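Local coordinates for enoyl-CoA hydratase/isomerase family protein (Bacillus anthracis, PDB 3KQF) that probably catalyses the reversible hydration of 2-enoyl-CoA thioesters to 3-hydroxyacyl-CoA, at residues A[19-24]-A[56-61]; A[103-108]-A[123-128]; A[107-112]-A[131-136]; A[127-132]-A[182-187]. One frame throughout, in Å; residues are numbered along the deposited sequence.

Interaction 1: residues A[19-24]-A[56-61]; sequences VVKISL and VVILTG
I58 N donates to V20 O over 2.8 Å in a parallel strand pair that, with helix 35-49 connecting the strands along the chain, forms a beta-alpha-beta unit of the crotonase fold. The two strand segments run 23° apart. The I58 side chain can be followed outward from the sheet. Its CB is 4.0 Å from V20 O. Branch CG2, anti to the backbone N, passes beside the aliphatic stem of K21 and comes within 4.1 Å of K21 CG. The other branch takes CG1 to the backbone N side (chi1 -64°), and its tip CD1 meets V19 CG1 at 3.8 Å. Thus one isoleucine spans two residues on the same face, where A201 of helix 193-206 packs on it as well as on V19 and V56. The lysine only lends its stem here, since its NZ leads away to a salt bridge with E194. On the other face V20 and V57 lie side by side, with V20 CG1 3.6 Å from V57 CG2, and I48 of helix 35-49 covers both. Five backbone bonds run in ladder fashion between the strands. Among them, I22 N donates to I58 O over 2.7 Å, with the donor almost in line with the carbonyl (171° at the oxygen).

Interaction 2: residues A[103-108]-A[123-128]; sequences QPVIAA and ACDFRI
The ring of F126 lies alongside the I106 side chain, both pointing the same way, on one face of a parallel strand pair in the central sheet of the crotonase fold. I106 CG1 approaches F126 CZ obliquely at 3.7 Å, and I106 CD1 is close to the same ring atom. With chi1 at 61°, CG of F126 sits between its backbone N and carbonyl carbon, which lets the ring run beside the isoleucine; I200 and I204 of helix 193-206 pack on it too. The second flat group, the R127 guanidinium, has C124 O at its edge and in its plane, and NH2 donates to that oxygen over 2.8 Å. Seen from the carbonyl, however, this donor stands well above the plane. The third, the D125 carboxylate, receives V105 N at OD2 (2.8 Å), on the anti side and 33° out of plane. OD2 also takes a salt bridge from K216, while OD1 meets K164 and Y168 of the second subunit, so this buried acid is gripped from both sides of a subunit boundary and probably stays ionised. Near V105 and A107, C124 SG lies 3.5 Å from V105 CG1 and 3.7 Å from A107 CB. Regular pairing begins only beyond D125, where A107 N bonds to F126 O. It continues with I128 N and A107 O, 2.8 Å apart and nearly straight, with 174° at the hydrogen.

Interaction 3: residues A[107-112]-A[131-136]; sequences AAINGI and ESASLG
A133 points its methyl group at the bend formed by residues 109-111, and it is the residue most covered in this contact. CB lies 3.4 Å from G111 O and 3.7 Å from I109 O, so two backbone carbonyls border the methyl group. It also touches the branch methyl CG2 of I109 at 4.0 Å. I109 makes a second contact with its longer arm: chi2 of 175° stretches the chain outward and carries CD1 to L135 CD2, again at 4.0 Å, where the two side chains cross at about a right angle. F67 and S121 also pack on I109. S134 is covered mainly by I112, at the start of strand 112-114, which runs parallel to 134-136 in a small second sheet. The backbones meet here through a C-H...O contact, I112 CA to S134 O, 3.5 Å long with 143° at the hydrogen.

The polar link between the segments is indirect. One water donates to N110 O at 2.8 Å and is also hydrogen-bonded to S132 OG at 2.6 Å. The amide of N110 turns elsewhere, bonding to G61 N and to the carbonyls of G63 and A66. Apolar packing, a C-H...O contact and a water bridge, rather than direct conventional hydrogen bonds, therefore probably carry the contact between residues 109-112 and the start of strand 134-136.

Interaction 4: residues A[127-132]-A[182-187]; sequences RIAAES and GLVEFV
E185 accepts from the backbone N of R127 with one carboxylate oxygen and from its guanidinium with the other. OE1 accepts R127 N at 2.8 Å, nearly along the C-O axis of the acid. OE2 takes NH1 in a 3.1 Å salt bridge, met on its syn side but 28° out of the carboxylate plane, and the guanidinium and carboxylate planes stand 71° apart. The bend at chi2 of E185 (73°) folds the acid back to make this double grip possible. R127 NE adds a weak bond to L183 O, and NH2 is satisfied by the carbonyls of C124 and S121, so each nitrogen of this buried guanidinium has an acceptor. R127 O likewise serves two donors, E185 N at 2.9 Å and F186 N at 3.2 Å. Regular pairing follows, A129 N bonding to F186 O over 2.9 Å. Apolar contacts flank it: I128 CG2 rests 3.8 Å from F186 CB, and A129 CB lies 4.2 Å from V184 CG1. R162 of the second subunit bonds to E185 O and makes a cation-pi contact with the F186 ring, tying this margin to the neighbour. The arrangement is that of a short parallel strand, 186-188, added at the border of the central crotonase sheet.

In the fold
Interactions 1, 2 and 4 cross one sheet in order: strands 19-24, 56-61, 105-109, 126-130 and 186-188 lie side by side, all parallel. Centres of interactions 1 and 2 are about 9 Å apart, those of 2 and 4 about 11 Å, and those of 1 and 4 about 16 Å. Interaction 1 closes before the others open; interaction 2 hands strand 126-130 to interaction 4. Interaction 3 starts from strand 105-109 and leads into the smaller sheet, its centre about 7 Å from that of interaction 4. Helix 193-206 touches all four contacts, whereas only 2 and 4 touch the second subunit. The sheet thus links the chain's core to its assembly interface.

Interaction 1: residues A[19-24]-A[56-61]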
# COMPACT_ATOMS: atom_id res chain seq x y z
N VAL A 19 25.43 11.72 12.94
CA VAL A 19 24.01 12.12 12.95
C VAL A 19 23.85 13.62 13.12
O VAL A 19 24.48 14.21 14.00
CB VAL A 19 23.25 11.41 14.10
CG1 VAL A 19 21.77 11.84 14.14
CG2 VAL A 19 23.36 9.89 13.94
N VAL A 20 23.02 14.23 12.27
CA VAL A 20 22.73 15.65 12.36
C VAL A 20 21.24 15.80 12.67
O VAL A 20 20.42 15.08 12.08
CB VAL A 20 23.10 16.44 11.06
CG1 VAL A 20 22.33 15.94 9.88
CG2 VAL A 20 22.90 17.95 11.27
N LYS A 21 20.91 16.69 13.59
CA LYS A 21 19.51 16.93 13.99
C LYS A 21 19.18 18.36 13.64
O LYS A 21 19.83 19.29 14.14
CB LYS A 21 19.31 16.71 15.50
CG LYS A 21 17.88 16.92 15.98
CD LYS A 21 17.70 16.77 17.48
CE LYS A 21 18.35 17.90 18.26
NZ LYS A 21 17.92 17.91 19.67
N ILE A 22 18.20 18.53 12.75
CA ILE A 22 17.75 19.84 12.33
C ILE A 22 16.43 20.12 13.05
O ILE A 22 15.52 19.31 12.99
CB ILE A 22 17.48 19.88 10.82
CG1 ILE A 22 18.73 19.45 10.03
CG2 ILE A 22 17.03 21.27 10.42
CD1 ILE A 22 18.51 19.35 8.54
N SER A 23 16.35 21.25 13.76
CA SER A 23 15.14 21.59 14.50
C SER A 23 14.51 22.89 13.99
O SER A 23 15.17 23.95 13.99
CB SER A 23 15.45 21.76 15.99
OG SER A 23 16.09 20.63 16.55
N LEU A 24 13.25 22.84 13.56
CA LEU A 24 12.55 24.07 13.18
C LEU A 24 12.51 24.88 14.48
O LEU A 24 12.16 24.35 15.53
CB LEU A 24 11.15 23.80 12.64
CG LEU A 24 11.04 22.87 11.44
CD1 LEU A 24 9.59 22.76 10.98
CD2 LEU A 24 11.92 23.31 10.27
N VAL A 56 23.01 9.97 8.90
CA VAL A 56 21.58 10.00 9.15
C VAL A 56 21.25 11.40 9.61
O VAL A 56 22.05 12.06 10.31
CB VAL A 56 21.15 9.03 10.29
CG1 VAL A 56 19.64 9.04 10.46
CG2 VAL A 56 21.63 7.61 10.04
N VAL A 57 20.04 11.82 9.25
CA VAL A 57 19.51 13.11 9.62
C VAL A 57 18.20 12.95 10.40
O VAL A 57 17.34 12.11 10.06
CB VAL A 57 19.19 13.94 8.33
CG1 VAL A 57 18.56 15.30 8.69
CG2 VAL A 57 20.45 14.11 7.47
N ILE A 58 18.05 13.77 11.43
CA ILE A 58 16.80 13.81 12.20
C ILE A 58 16.18 15.20 12.00
O ILE A 58 16.87 16.22 12.12
CB ILE A 58 17.04 13.56 13.70
CG1 ILE A 58 17.58 12.16 13.92
CG2 ILE A 58 15.71 13.73 14.48
CD1 ILE A 58 18.17 11.93 15.34
N LEU A 59 14.89 15.24 11.69
CA LEU A 59 14.18 16.50 11.49
C LEU A 59 13.11 16.59 12.57
O LEU A 59 12.29 15.69 12.72
CB LEU A 59 13.56 16.53 10.08
CG LEU A 59 12.90 17.83 9.63
CD1 LEU A 59 13.87 19.01 9.76
CD2 LEU A 59 12.38 17.69 8.18
N THR A 60 13.11 17.69 13.32
CA THR A 60 12.15 17.88 14.41
C THR A 60 11.81 19.35 14.61
O THR A 60 12.31 20.22 13.88
CB THR A 60 12.72 17.25 15.73
OG1 THR A 60 11.68 17.07 16.70
CG2 THR A 60 13.86 18.12 16.33
N GLY A 61 10.89 19.62 15.54
CA GLY A 61 10.51 20.97 15.90
C GLY A 61 10.93 21.31 17.33
O GLY A 61 11.09 20.43 18.19

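Interaction 2: residues A[103-108]-A[123-128]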
# COMPACT_ATOMS: atom_id res chain seq x y z
N GLN A 103 21.25 10.59 2.65
CA GLN A 103 21.08 9.96 3.94
C GLN A 103 19.62 9.67 4.28
O GLN A 103 18.73 10.40 3.84
CB GLN A 103 21.58 10.87 5.06
CG GLN A 103 23.04 11.30 5.01
CD GLN A 103 23.30 12.57 4.20
OE1 GLN A 103 22.43 13.08 3.49
NE2 GLN A 103 24.53 13.09 4.32
N PRO A 104 19.38 8.63 5.09
CA PRO A 104 18.02 8.46 5.61
C PRO A 104 17.65 9.70 6.47
O PRO A 104 18.51 10.26 7.17
CB PRO A 104 18.14 7.23 6.50
CG PRO A 104 19.22 6.44 5.89
CD PRO A 104 20.23 7.48 5.45
N VAL A 105 16.38 10.09 6.45
CA VAL A 105 15.90 11.22 7.21
C VAL A 105 14.74 10.74 8.06
O VAL A 105 13.78 10.14 7.54
CB VAL A 105 15.44 12.41 6.27
CG1 VAL A 105 14.90 13.58 7.09
CG2 VAL A 105 16.57 12.85 5.31
N ILE A 106 14.86 10.94 9.36
CA ILE A 106 13.85 10.52 10.34
C ILE A 106 13.14 11.73 10.86
O ILE A 106 13.78 12.68 11.30
CB ILE A 106 14.52 9.78 11.54
CG1 ILE A 106 15.38 8.60 11.03
CG2 ILE A 106 13.48 9.31 12.51
CD1 ILE A 106 16.18 7.86 12.16
N ALA A 107 11.81 11.73 10.78
CA ALA A 107 11.00 12.78 11.33
C ALA A 107 10.69 12.44 12.79
O ALA A 107 10.23 11.33 13.09
CB ALA A 107 9.69 12.95 10.53
N ALA A 108 10.99 13.37 13.70
CA ALA A 108 10.66 13.20 15.12
C ALA A 108 9.58 14.24 15.38
O ALA A 108 9.87 15.44 15.60
CB ALA A 108 11.90 13.42 16.02
N ALA A 123 7.98 13.66 3.53
CA ALA A 123 9.22 13.78 2.73
C ALA A 123 10.36 13.04 3.40
O ALA A 123 11.39 12.79 2.77
CB ALA A 123 9.59 15.24 2.52
N CYS A 124 10.20 12.74 4.68
CA CYS A 124 11.20 11.96 5.41
C CYS A 124 11.02 10.47 5.11
O CYS A 124 9.93 10.03 4.73
CB CYS A 124 11.10 12.21 6.92
SG CYS A 124 11.39 13.95 7.42
N ASP A 125 12.11 9.71 5.24
CA ASP A 125 12.09 8.25 5.03
C ASP A 125 11.11 7.53 5.96
O ASP A 125 10.40 6.63 5.52
CB ASP A 125 13.49 7.67 5.17
CG ASP A 125 14.42 8.14 4.07
OD1 ASP A 125 14.48 7.45 3.04
OD2 ASP A 125 15.00 9.23 4.19
N PHE A 126 11.16 7.83 7.26
CA PHE A 126 10.16 7.30 8.21
C PHE A 126 9.98 8.27 9.37
O PHE A 126 10.75 9.24 9.51
CB PHE A 126 10.39 5.84 8.63
CG PHE A 126 11.68 5.59 9.33
CD1 PHE A 126 11.76 5.67 10.72
CD2 PHE A 126 12.81 5.27 8.60
CE1 PHE A 126 12.95 5.44 11.37
CE2 PHE A 126 14.01 5.02 9.25
CZ PHE A 126 14.09 5.11 10.63
N ARG A 127 8.95 8.00 10.17
CA ARG A 127 8.47 8.90 11.19
C ARG A 127 8.29 8.29 12.57
O ARG A 127 7.78 7.17 12.73
CB ARG A 127 7.09 9.39 10.69
CG ARG A 127 7.14 10.26 9.43
CD ARG A 127 5.94 10.04 8.47
NE ARG A 127 6.07 8.73 7.82
CZ ARG A 127 6.89 8.47 6.79
NH1 ARG A 127 6.97 7.24 6.30
NH2 ARG A 127 7.64 9.42 6.25
N ILE A 128 8.73 9.03 13.58
CA ILE A 128 8.53 8.68 14.99
C ILE A 128 7.70 9.83 15.54
O ILE A 128 8.09 11.00 15.39
CB ILE A 128 9.82 8.62 15.79
CG1 ILE A 128 10.85 7.69 15.15
CG2 ILE A 128 9.52 8.18 17.27
CD1 ILE A 128 12.21 7.80 15.81

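Interaction 3: residues A[107-112]-A[131-136]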
# COMPACT_ATOMS: atom_id res chain seq x y z
N ALA A 107 11.81 11.73 10.78
CA ALA A 107 11.00 12.78 11.33
C ALA A 107 10.69 12.44 12.79
O ALA A 107 10.23 11.33 13.09
CB ALA A 107 9.69 12.95 10.53
N ALA A 108 10.99 13.37 13.70
CA ALA A 108 10.66 13.20 15.12
C ALA A 108 9.58 14.24 15.38
O ALA A 108 9.87 15.44 15.60
CB ALA A 108 11.90 13.42 16.02
N ILE A 109 8.33 13.78 15.33
CA ILE A 109 7.15 14.63 15.42
C ILE A 109 6.78 14.86 16.88
O ILE A 109 6.14 14.03 17.52
CB ILE A 109 5.98 14.03 14.60
CG1 ILE A 109 6.49 13.62 13.20
CG2 ILE A 109 4.82 15.04 14.47
CD1 ILE A 109 5.46 12.90 12.31
N ASN A 110 7.23 16.01 17.38
CA ASN A 110 7.10 16.41 18.78
C ASN A 110 5.79 17.10 19.14
O ASN A 110 5.55 17.41 20.30
CB ASN A 110 8.25 17.36 19.13
CG ASN A 110 8.29 18.61 18.23
OD1 ASN A 110 8.54 18.51 17.03
ND2 ASN A 110 8.09 19.78 18.84
N GLY A 111 4.94 17.37 18.15
CA GLY A 111 3.68 18.05 18.41
C GLY A 111 2.85 18.10 17.15
O GLY A 111 2.99 17.24 16.28
N ILE A 112 1.98 19.12 17.03
CA ILE A 112 1.13 19.24 15.85
C ILE A 112 1.95 19.27 14.57
O ILE A 112 3.02 19.86 14.50
CB ILE A 112 0.15 20.46 15.89
CG1 ILE A 112 0.89 21.80 16.01
CG2 ILE A 112 -0.89 20.31 17.02
CD1 ILE A 112 0.04 23.00 15.62
N GLU A 131 3.38 10.65 21.59
CA GLU A 131 2.02 10.18 21.90
C GLU A 131 1.03 11.32 21.80
O GLU A 131 -0.14 11.09 21.47
CB GLU A 131 1.93 9.59 23.33
CG GLU A 131 2.49 8.19 23.49
CD GLU A 131 2.31 7.63 24.90
OE1 GLU A 131 2.75 8.27 25.87
OE2 GLU A 131 1.73 6.53 25.04
N SER A 132 1.49 12.53 22.10
CA SER A 132 0.63 13.71 22.12
C SER A 132 0.57 14.48 20.80
O SER A 132 -0.13 15.49 20.71
CB SER A 132 1.07 14.66 23.25
OG SER A 132 2.44 15.00 23.10
N ALA A 133 1.28 14.01 19.78
CA ALA A 133 1.27 14.67 18.48
C ALA A 133 -0.03 14.44 17.74
O ALA A 133 -0.78 13.50 18.02
CB ALA A 133 2.45 14.19 17.60
N SER A 134 -0.32 15.35 16.82
CA SER A 134 -1.51 15.22 15.98
C SER A 134 -1.10 15.58 14.58
O SER A 134 -0.19 16.41 14.37
CB SER A 134 -2.69 16.08 16.48
OG SER A 134 -2.32 17.41 16.72
N LEU A 135 -1.72 14.91 13.61
CA LEU A 135 -1.38 15.09 12.23
C LEU A 135 -2.61 15.29 11.38
O LEU A 135 -3.75 15.06 11.82
CB LEU A 135 -0.63 13.86 11.68
CG LEU A 135 0.69 13.49 12.37
CD1 LEU A 135 0.45 12.71 13.64
CD2 LEU A 135 1.57 12.69 11.38
N GLY A 136 -2.37 15.69 10.15
CA GLY A 136 -3.46 15.84 9.21
C GLY A 136 -3.13 16.79 8.09
O GLY A 136 -2.28 17.67 8.24
O HOH W 1 3.09 17.10 21.64

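Interaction 4: residues A[127-132]-A[182-187]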
# COMPACT_ATOMS: atom_id res chain seq x y z
N ARG A 127 8.95 8.00 10.17
CA ARG A 127 8.47 8.90 11.19
C ARG A 127 8.29 8.29 12.57
O ARG A 127 7.78 7.17 12.73
CB ARG A 127 7.09 9.39 10.69
CG ARG A 127 7.14 10.26 9.43
CD ARG A 127 5.94 10.04 8.47
NE ARG A 127 6.07 8.73 7.82
CZ ARG A 127 6.89 8.47 6.79
NH1 ARG A 127 6.97 7.24 6.30
NH2 ARG A 127 7.64 9.42 6.25
N ILE A 128 8.73 9.03 13.58
CA ILE A 128 8.53 8.68 14.99
C ILE A 128 7.70 9.83 15.54
O ILE A 128 8.09 11.00 15.39
CB ILE A 128 9.82 8.62 15.79
CG1 ILE A 128 10.85 7.69 15.15
CG2 ILE A 128 9.52 8.18 17.27
CD1 ILE A 128 12.21 7.80 15.81
N ALA A 129 6.57 9.54 16.18
CA ALA A 129 5.70 10.57 16.76
C ALA A 129 5.55 10.50 18.27
O ALA A 129 5.49 9.43 18.85
CB ALA A 129 4.33 10.48 16.17
N ALA A 130 5.41 11.67 18.89
CA ALA A 130 5.12 11.77 20.30
C ALA A 130 3.68 11.29 20.46
O ALA A 130 2.86 11.52 19.56
CB ALA A 130 5.23 13.22 20.78
N GLU A 131 3.38 10.65 21.59
CA GLU A 131 2.02 10.18 21.90
C GLU A 131 1.03 11.32 21.80
O GLU A 131 -0.14 11.09 21.47
CB GLU A 131 1.93 9.59 23.33
CG GLU A 131 2.49 8.19 23.49
CD GLU A 131 2.31 7.63 24.90
OE1 GLU A 131 2.75 8.27 25.87
OE2 GLU A 131 1.73 6.53 25.04
N SER A 132 1.49 12.53 22.10
CA SER A 132 0.63 13.71 22.12
C SER A 132 0.57 14.48 20.80
O SER A 132 -0.13 15.49 20.71
CB SER A 132 1.07 14.66 23.25
OG SER A 132 2.44 15.00 23.10
N GLY A 182 -0.62 3.49 9.47
CA GLY A 182 0.70 3.33 8.84
C GLY A 182 1.37 4.64 8.43
O GLY A 182 2.38 4.63 7.69
N LEU A 183 0.83 5.76 8.92
CA LEU A 183 1.37 7.09 8.65
C LEU A 183 2.64 7.34 9.47
O LEU A 183 3.54 8.01 9.00
CB LEU A 183 0.31 8.19 8.90
CG LEU A 183 0.74 9.65 8.76
CD1 LEU A 183 1.30 10.00 7.34
CD2 LEU A 183 -0.44 10.54 9.12
N VAL A 184 2.68 6.85 10.72
CA VAL A 184 3.91 6.96 11.52
C VAL A 184 4.34 5.53 11.88
O VAL A 184 3.50 4.63 12.07
CB VAL A 184 3.78 7.87 12.75
CG1 VAL A 184 3.32 9.28 12.31
CG2 VAL A 184 2.86 7.26 13.80
N GLU A 185 5.65 5.32 11.95
CA GLU A 185 6.21 3.99 12.18
C GLU A 185 6.45 3.66 13.64
O GLU A 185 6.49 2.48 14.01
CB GLU A 185 7.48 3.79 11.34
CG GLU A 185 7.21 3.63 9.80
CD GLU A 185 6.79 4.91 9.09
OE1 GLU A 185 7.09 6.04 9.58
OE2 GLU A 185 6.18 4.80 8.00
N PHE A 186 6.63 4.70 14.47
CA PHE A 186 6.81 4.54 15.92
C PHE A 186 6.04 5.62 16.69
O PHE A 186 5.87 6.74 16.19
CB PHE A 186 8.29 4.67 16.31
CG PHE A 186 9.19 3.69 15.60
CD1 PHE A 186 9.49 2.45 16.17
CD2 PHE A 186 9.75 4.02 14.38
CE1 PHE A 186 10.34 1.55 15.52
CE2 PHE A 186 10.61 3.12 13.72
CZ PHE A 186 10.88 1.89 14.28
N VAL A 187 5.59 5.28 17.89
CA VAL A 187 4.96 6.25 18.80
C VAL A 187 5.60 6.07 20.18
O VAL A 187 5.69 4.95 20.68
CB VAL A 187 3.41 6.13 18.86
CG1 VAL A 187 2.86 7.09 19.89
CG2 VAL A 187 2.81 6.43 17.50